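Local coordinates for gingipain R2 Pro-Domain (Porphyromonas gingivalis, PDB 4IEF), which probably keeps the arginine-specific cysteine protease gingipain R2 inactive, and may assist its folding, until the propeptide is cleaved away, at residues P50-G55 and F151-Y156; V96-S101 and Q120-D125; R142-Q147 and D197-V202. All blocks are in the same frame, centred on the assembly; numbering follows the deposited sequence.

Interaction 1. Residues P50-G55 and F151-Y156; sequences PTFTEG and FAPLQY
P50 and F52 meet P153 and L154 in a buried, wholly apolar contact that presses the end of strand 45-51 against the part of strand 144-157 at and just past its break. No hydrogen bond passes between the two segments, so the case illustrates how two pieces of chain from different sheets can meet by side-chain fit alone. L154 supplies the wedge. Its CG lies beside the backbone N (chi1 -61°), and the CD1 methyl reaches P50 CB at 3.7 Å while also standing 3.9 Å from F52 CE2. That methyl comes at the edge of the phenyl ring, near its plane, as the two side chains run past each other in opposite directions. P153 and F52 come from opposite directions, and P153 CG meets the ring obliquely at CZ and CE2, 3.7 Å from F52 CZ.

Strand 45-51 pairs antiparallel with 36-42 as a beta hairpin, whereas strand 144-157 belongs to the large antiparallel sheet of the pro-domain. Directly after the hairpin, F52 to G55 form a type II beta turn, closed by the bond from G55 N to F52 O. The turn folds back beneath the aromatic ring, placing G55 CA 3.5 Å from its plane, offset toward the rim. M32 and L69 add further apolar surface around F52. On the other segment, Q155 NE2 donates to A152 O over 2.9 Å from above the carbonyl plane, and also to E131 O, which probably steadies the bend at P153.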
# COMPACT_ATOMS: atom_id res chain seq x y z
N PRO A 50 28.69 1.61 0.72
CA PRO A 50 28.33 2.49 -0.40
C PRO A 50 26.83 2.79 -0.45
O PRO A 50 26.02 1.93 -0.12
CB PRO A 50 28.77 1.69 -1.64
CG PRO A 50 29.40 0.42 -1.12
CD PRO A 50 28.91 0.22 0.27
N THR A 51 26.47 4.03 -0.83
CA THR A 51 25.09 4.49 -0.99
C THR A 51 24.99 5.38 -2.22
O THR A 51 25.91 6.15 -2.49
CB THR A 51 24.57 5.25 0.25
OG1 THR A 51 25.50 6.26 0.64
CG2 THR A 51 24.25 4.33 1.42
N PHE A 52 23.87 5.29 -2.95
CA PHE A 52 23.58 6.14 -4.10
C PHE A 52 22.07 6.30 -4.23
O PHE A 52 21.32 5.48 -3.69
CB PHE A 52 24.23 5.63 -5.41
CG PHE A 52 23.80 4.27 -5.95
CD1 PHE A 52 22.67 4.15 -6.75
CD2 PHE A 52 24.58 3.14 -5.72
CE1 PHE A 52 22.30 2.90 -7.28
CE2 PHE A 52 24.20 1.90 -6.25
CZ PHE A 52 23.06 1.78 -7.01
N THR A 53 21.62 7.37 -4.91
CA THR A 53 20.19 7.67 -5.11
C THR A 53 19.47 6.45 -5.73
O THR A 53 19.91 5.93 -6.76
CB THR A 53 20.01 8.93 -5.96
OG1 THR A 53 20.94 9.93 -5.54
CG2 THR A 53 18.59 9.49 -5.87
N GLU A 54 18.41 5.99 -5.04
CA GLU A 54 17.55 4.85 -5.39
C GLU A 54 18.31 3.50 -5.29
O GLU A 54 17.80 2.46 -5.73
CB GLU A 54 16.92 5.05 -6.78
CG GLU A 54 15.51 4.49 -6.93
CD GLU A 54 14.95 4.56 -8.33
OE1 GLU A 54 15.28 5.52 -9.07
OE2 GLU A 54 14.16 3.66 -8.69
N GLY A 55 19.49 3.52 -4.66
CA GLY A 55 20.31 2.34 -4.43
C GLY A 55 19.77 1.53 -3.27
O GLY A 55 19.44 2.10 -2.23
N PHE A 151 20.11 -2.98 -12.09
CA PHE A 151 21.44 -2.48 -12.41
C PHE A 151 22.33 -2.70 -11.21
O PHE A 151 21.93 -2.32 -10.11
CB PHE A 151 21.40 -0.99 -12.77
CG PHE A 151 20.61 -0.63 -14.00
CD1 PHE A 151 19.29 -0.21 -13.90
CD2 PHE A 151 21.20 -0.69 -15.26
CE1 PHE A 151 18.57 0.16 -15.04
CE2 PHE A 151 20.48 -0.33 -16.40
CZ PHE A 151 19.17 0.09 -16.28
N ALA A 152 23.50 -3.33 -11.40
CA ALA A 152 24.48 -3.53 -10.33
C ALA A 152 25.74 -2.72 -10.71
O ALA A 152 26.65 -3.25 -11.35
CB ALA A 152 24.78 -5.02 -10.14
N PRO A 153 25.75 -1.39 -10.42
CA PRO A 153 26.86 -0.55 -10.87
C PRO A 153 28.10 -0.56 -9.97
O PRO A 153 29.05 0.17 -10.23
CB PRO A 153 26.24 0.85 -10.90
CG PRO A 153 25.25 0.82 -9.79
CD PRO A 153 24.73 -0.59 -9.71
N LEU A 154 28.07 -1.38 -8.91
CA LEU A 154 29.20 -1.49 -8.00
C LEU A 154 29.68 -2.94 -7.97
O LEU A 154 28.99 -3.83 -7.48
CB LEU A 154 28.83 -0.96 -6.59
CG LEU A 154 28.41 0.52 -6.50
CD1 LEU A 154 27.83 0.84 -5.16
CD2 LEU A 154 29.58 1.46 -6.80
N GLN A 155 30.85 -3.17 -8.59
CA GLN A 155 31.48 -4.48 -8.71
C GLN A 155 32.77 -4.45 -7.89
O GLN A 155 33.59 -3.56 -8.06
CB GLN A 155 31.73 -4.85 -10.18
CG GLN A 155 30.47 -4.83 -11.06
CD GLN A 155 29.51 -5.98 -10.84
OE1 GLN A 155 29.90 -7.13 -10.64
NE2 GLN A 155 28.21 -5.69 -10.91
N TYR A 156 32.91 -5.38 -6.93
CA TYR A 156 34.04 -5.37 -6.01
C TYR A 156 34.71 -6.72 -5.90
O TYR A 156 34.06 -7.74 -5.64
CB TYR A 156 33.56 -4.90 -4.62
CG TYR A 156 34.61 -4.89 -3.52
CD1 TYR A 156 35.64 -3.96 -3.52
CD2 TYR A 156 34.52 -5.76 -2.44
CE1 TYR A 156 36.59 -3.92 -2.50
CE2 TYR A 156 35.46 -5.74 -1.41
CZ TYR A 156 36.49 -4.81 -1.44
OH TYR A 156 37.41 -4.79 -0.42

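Interaction 2. Residues V96-S101 and Q120-D125; sequences VLIAPS and QSYNED
Y122 reaches with its whole phenol toward the chain at I98 and P100, and it contributes by far the most buried surface of the contact. Its residue lies in a short 3-10 segment, 120-123, in which N123 N bonds back to Q120 O. This compact turn carries the tyrosine across to segment 96-101, which has no regular secondary structure. At the end of the ring, Y122 OH donates to the backbone oxygen of I98 at 2.7 Å. The acceptor lies near the plane of the phenol ring, at its edge, but from the carbonyl side the approach is different: the hydroxyl stands 49° out of the carbonyl plane, with a C=O...donor angle of 130°.

P100 provides the apolar half. Its CB rests 3.8 Å from Y122 CE1, meeting the ring obliquely. I98 takes part chiefly through its backbone; its side chain leads off toward P50 and F37, with CG2 no nearer than 4.4 Å to Y122 OH. Both segments belong to the long connection between strand 79-93 and strand 133-141, and I98 and A99 pack on the hairpin 36-51, which precedes those strands in the chain. Y118 meets the Y122 ring edge-to-face, and P64 packs on it as well.

As a worked example of a buried tyrosine pinning two parts of one long loop together, the pairing is economical. One short bond satisfies the hydroxyl proton and engages a carbonyl that takes part in no strand of its own, while the prolyl contact probably limits the movement of the ring, consistent with a fixed and neutral phenol.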
# COMPACT_ATOMS: atom_id res chain seq x y z
N VAL A 96 40.29 -0.33 -1.59
CA VAL A 96 39.03 -0.02 -0.93
C VAL A 96 38.57 -1.24 -0.16
O VAL A 96 38.60 -2.35 -0.70
CB VAL A 96 37.95 0.45 -1.96
CG1 VAL A 96 36.64 0.83 -1.27
CG2 VAL A 96 38.45 1.61 -2.80
N LEU A 97 38.15 -1.04 1.09
CA LEU A 97 37.59 -2.12 1.88
C LEU A 97 36.08 -1.88 1.95
O LEU A 97 35.65 -0.92 2.58
CB LEU A 97 38.23 -2.22 3.28
CG LEU A 97 37.63 -3.25 4.26
CD1 LEU A 97 37.84 -4.68 3.78
CD2 LEU A 97 38.19 -3.07 5.65
N ILE A 98 35.30 -2.69 1.21
CA ILE A 98 33.84 -2.61 1.19
C ILE A 98 33.31 -3.46 2.33
O ILE A 98 33.76 -4.60 2.51
CB ILE A 98 33.24 -3.01 -0.19
CG1 ILE A 98 33.65 -2.01 -1.31
CG2 ILE A 98 31.70 -3.22 -0.14
CD1 ILE A 98 33.11 -0.54 -1.22
N ALA A 99 32.38 -2.89 3.13
CA ALA A 99 31.76 -3.55 4.28
C ALA A 99 30.93 -4.78 3.86
O ALA A 99 30.29 -4.75 2.81
CB ALA A 99 30.88 -2.56 5.02
N PRO A 100 30.94 -5.86 4.68
CA PRO A 100 30.14 -7.04 4.32
C PRO A 100 28.67 -6.84 4.70
O PRO A 100 28.36 -6.14 5.67
CB PRO A 100 30.80 -8.16 5.12
CG PRO A 100 31.35 -7.48 6.32
CD PRO A 100 31.63 -6.05 5.96
N SER A 101 27.76 -7.45 3.94
CA SER A 101 26.34 -7.32 4.21
C SER A 101 25.92 -8.05 5.48
O SER A 101 26.43 -9.12 5.78
CB SER A 101 25.52 -7.82 3.03
OG SER A 101 24.13 -7.61 3.24
N GLN A 120 33.07 -16.20 3.52
CA GLN A 120 34.10 -16.88 2.74
C GLN A 120 34.32 -16.22 1.36
O GLN A 120 35.41 -16.35 0.80
CB GLN A 120 33.73 -18.37 2.56
CG GLN A 120 34.82 -19.34 3.05
CD GLN A 120 36.06 -19.34 2.18
OE1 GLN A 120 37.16 -18.98 2.62
NE2 GLN A 120 35.93 -19.79 0.94
N SER A 121 33.29 -15.50 0.85
CA SER A 121 33.33 -14.78 -0.43
C SER A 121 34.48 -13.74 -0.48
O SER A 121 34.93 -13.40 -1.58
CB SER A 121 31.99 -14.09 -0.67
OG SER A 121 31.67 -13.14 0.33
N TYR A 122 34.97 -13.28 0.70
CA TYR A 122 36.06 -12.31 0.84
C TYR A 122 37.46 -12.92 0.60
O TYR A 122 38.46 -12.20 0.60
CB TYR A 122 36.01 -11.59 2.21
CG TYR A 122 35.14 -10.35 2.16
CD1 TYR A 122 33.75 -10.44 2.28
CD2 TYR A 122 35.69 -9.10 1.91
CE1 TYR A 122 32.94 -9.32 2.17
CE2 TYR A 122 34.89 -7.96 1.79
CZ TYR A 122 33.51 -8.08 1.93
OH TYR A 122 32.71 -6.97 1.86
N ASN A 123 37.53 -14.24 0.34
CA ASN A 123 38.77 -14.93 0.01
C ASN A 123 38.79 -15.34 -1.48
O ASN A 123 39.78 -15.90 -1.94
CB ASN A 123 38.96 -16.17 0.92
CG ASN A 123 39.00 -15.87 2.40
OD1 ASN A 123 40.00 -15.38 2.96
ND2 ASN A 123 37.94 -16.23 3.10
N GLU A 124 37.71 -15.02 -2.22
CA GLU A 124 37.55 -15.36 -3.64
C GLU A 124 38.03 -14.22 -4.55
O GLU A 124 37.53 -13.10 -4.46
CB GLU A 124 36.08 -15.72 -3.94
CG GLU A 124 35.65 -17.06 -3.36
CD GLU A 124 34.17 -17.24 -3.12
OE1 GLU A 124 33.80 -17.78 -2.05
OE2 GLU A 124 33.36 -16.87 -4.01
N ASP A 125 39.02 -14.52 -5.42
CA ASP A 125 39.61 -13.56 -6.34
C ASP A 125 38.76 -13.45 -7.63
O ASP A 125 39.09 -14.03 -8.67
CB ASP A 125 41.07 -13.94 -6.66
CG ASP A 125 41.88 -12.92 -7.45
OD1 ASP A 125 41.42 -11.76 -7.58
OD2 ASP A 125 42.99 -13.27 -7.90

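Interaction 3. Residues R142-Q147 and D197-V202; sequences RDVRGQ and DIYKSV
V144 and Y199 form the tightly packed part of this contact: the CG2 methyl of V144 sits 3.5 Å from the centroid of the Y199 ring and only 6° off its normal, a textbook CH-pi contact over the face. CG2 is anti to the carbonyl carbon of V144, which points it at that face as the two side chains approach from opposite directions. The hydroxyl is closely held too. It accepts a bond from the backbone, D143 N to Y199 OH at 3.0 Å with an N-H...acceptor angle of 158°, and R142 CB lies 3.3 Å from Y199 OH at the ring edge.

The solvent side belongs to D143, an exposed residue whose carboxylate is tilted 68° against the ring. R142, by contrast, is buried; it crosses the tyrosine at about a right angle, and its extended chain carries the guanidinium away to the backbone of the chain of another protein, where NH2 makes two hydrogen bonds.

Y199 thus docks the short helix 196-202 on the turn leading into strand 144-157. An arginine held out toward a partner chain in this way is consistent with a substrate-like inhibitory site on the propeptide of an arginine-specific protease.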
# COMPACT_ATOMS: atom_id res chain seq x y z
N ARG A 142 -2.67 -7.53 -13.01
CA ARG A 142 -4.00 -7.52 -13.62
C ARG A 142 -3.93 -7.94 -15.11
O ARG A 142 -3.93 -9.14 -15.38
CB ARG A 142 -4.71 -6.16 -13.42
CG ARG A 142 -6.20 -6.24 -13.64
CD ARG A 142 -6.98 -5.20 -12.88
NE ARG A 142 -8.40 -5.51 -12.89
CZ ARG A 142 -9.14 -5.77 -11.82
NH1 ARG A 142 -8.60 -5.70 -10.60
NH2 ARG A 142 -10.42 -6.06 -11.94
N ASP A 143 -3.86 -6.98 -16.05
CA ASP A 143 -3.84 -7.26 -17.49
C ASP A 143 -2.45 -7.02 -18.12
O ASP A 143 -2.32 -7.16 -19.34
CB ASP A 143 -4.90 -6.41 -18.21
CG ASP A 143 -6.33 -6.66 -17.76
OD1 ASP A 143 -6.98 -5.70 -17.29
OD2 ASP A 143 -6.79 -7.81 -17.88
N VAL A 144 -1.43 -6.68 -17.31
CA VAL A 144 -0.09 -6.39 -17.84
C VAL A 144 0.96 -7.33 -17.21
O VAL A 144 1.02 -7.46 -15.99
CB VAL A 144 0.31 -4.89 -17.66
CG1 VAL A 144 1.70 -4.63 -18.24
CG2 VAL A 144 -0.71 -3.95 -18.30
N ARG A 145 1.77 -7.98 -18.07
CA ARG A 145 2.88 -8.83 -17.65
C ARG A 145 4.08 -7.91 -17.48
O ARG A 145 4.43 -7.17 -18.40
CB ARG A 145 3.16 -9.98 -18.65
CG ARG A 145 4.16 -11.02 -18.13
CD ARG A 145 4.20 -12.27 -18.98
NE ARG A 145 5.27 -13.20 -18.61
CZ ARG A 145 6.45 -13.28 -19.23
NH1 ARG A 145 6.75 -12.46 -20.23
NH2 ARG A 145 7.34 -14.17 -18.84
N GLY A 146 4.65 -7.91 -16.28
CA GLY A 146 5.79 -7.07 -15.95
C GLY A 146 7.03 -7.85 -15.56
O GLY A 146 6.96 -9.04 -15.23
N GLN A 147 8.17 -7.16 -15.60
CA GLN A 147 9.47 -7.71 -15.21
C GLN A 147 10.38 -6.57 -14.74
O GLN A 147 10.41 -5.50 -15.35
CB GLN A 147 10.11 -8.53 -16.34
CG GLN A 147 11.10 -9.56 -15.79
CD GLN A 147 11.47 -10.66 -16.75
OE1 GLN A 147 11.03 -10.70 -17.90
NE2 GLN A 147 12.30 -11.59 -16.29
N ASP A 197 -3.80 4.05 -14.54
CA ASP A 197 -2.91 4.95 -13.80
C ASP A 197 -1.92 4.17 -12.92
O ASP A 197 -0.84 4.69 -12.63
CB ASP A 197 -3.71 5.94 -12.96
CG ASP A 197 -3.04 7.29 -12.89
OD1 ASP A 197 -3.18 8.08 -13.85
OD2 ASP A 197 -2.35 7.56 -11.88
N ILE A 198 -2.29 2.94 -12.50
CA ILE A 198 -1.41 2.06 -11.71
C ILE A 198 -0.28 1.59 -12.64
O ILE A 198 0.89 1.65 -12.24
CB ILE A 198 -2.22 0.89 -11.07
CG1 ILE A 198 -3.11 1.40 -9.92
CG2 ILE A 198 -1.30 -0.25 -10.59
CD1 ILE A 198 -4.30 0.53 -9.60
N TYR A 199 -0.62 1.17 -13.88
CA TYR A 199 0.35 0.71 -14.88
C TYR A 199 1.35 1.81 -15.23
O TYR A 199 2.54 1.52 -15.38
CB TYR A 199 -0.36 0.25 -16.17
CG TYR A 199 -1.38 -0.86 -16.05
CD1 TYR A 199 -2.51 -0.89 -16.86
CD2 TYR A 199 -1.17 -1.93 -15.18
CE1 TYR A 199 -3.44 -1.92 -16.77
CE2 TYR A 199 -2.10 -2.96 -15.07
CZ TYR A 199 -3.22 -2.96 -15.88
OH TYR A 199 -4.13 -3.98 -15.81
N LYS A 200 0.87 3.06 -15.35
CA LYS A 200 1.67 4.24 -15.69
C LYS A 200 2.71 4.55 -14.60
O LYS A 200 3.83 4.93 -14.93
CB LYS A 200 0.77 5.47 -15.91
CG LYS A 200 -0.01 5.43 -17.21
CD LYS A 200 -0.82 6.70 -17.43
CE LYS A 200 -1.66 6.64 -18.69
NZ LYS A 200 -0.84 6.78 -19.93
N SER A 201 2.33 4.36 -13.32
CA SER A 201 3.20 4.63 -12.17
C SER A 201 4.15 3.46 -11.86
O SER A 201 5.25 3.70 -11.39
CB SER A 201 2.38 4.96 -10.94
OG SER A 201 1.46 3.93 -10.62
N VAL A 202 3.72 2.21 -12.11
CA VAL A 202 4.54 1.02 -11.84
C VAL A 202 5.57 0.85 -12.98
O VAL A 202 6.76 0.71 -12.69
CB VAL A 202 3.66 -0.26 -11.63
CG1 VAL A 202 4.49 -1.54 -11.72
CG2 VAL A 202 2.92 -0.20 -10.30

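How the interactions relate
From the N terminus, segment 50-55 opens interaction 1, and the chain goes on through 95 residues before 151-156 closes it. Within that span interaction 2 closes a much smaller loop of 18 residues between 96-101 and 120-125. The two touch: Y156 OH probably bonds to V96 O, and P50 packs on I98, tying the hairpin, the long linker and the large sheet into one end of the domain. Interaction 3 begins at 142-147, before interaction 1 has closed, and ends at 197-202, so these two cross along strand 144-157. Interactions 2 and 3 follow in series, on opposite sides of the chain's centre, with centres 38 Å apart.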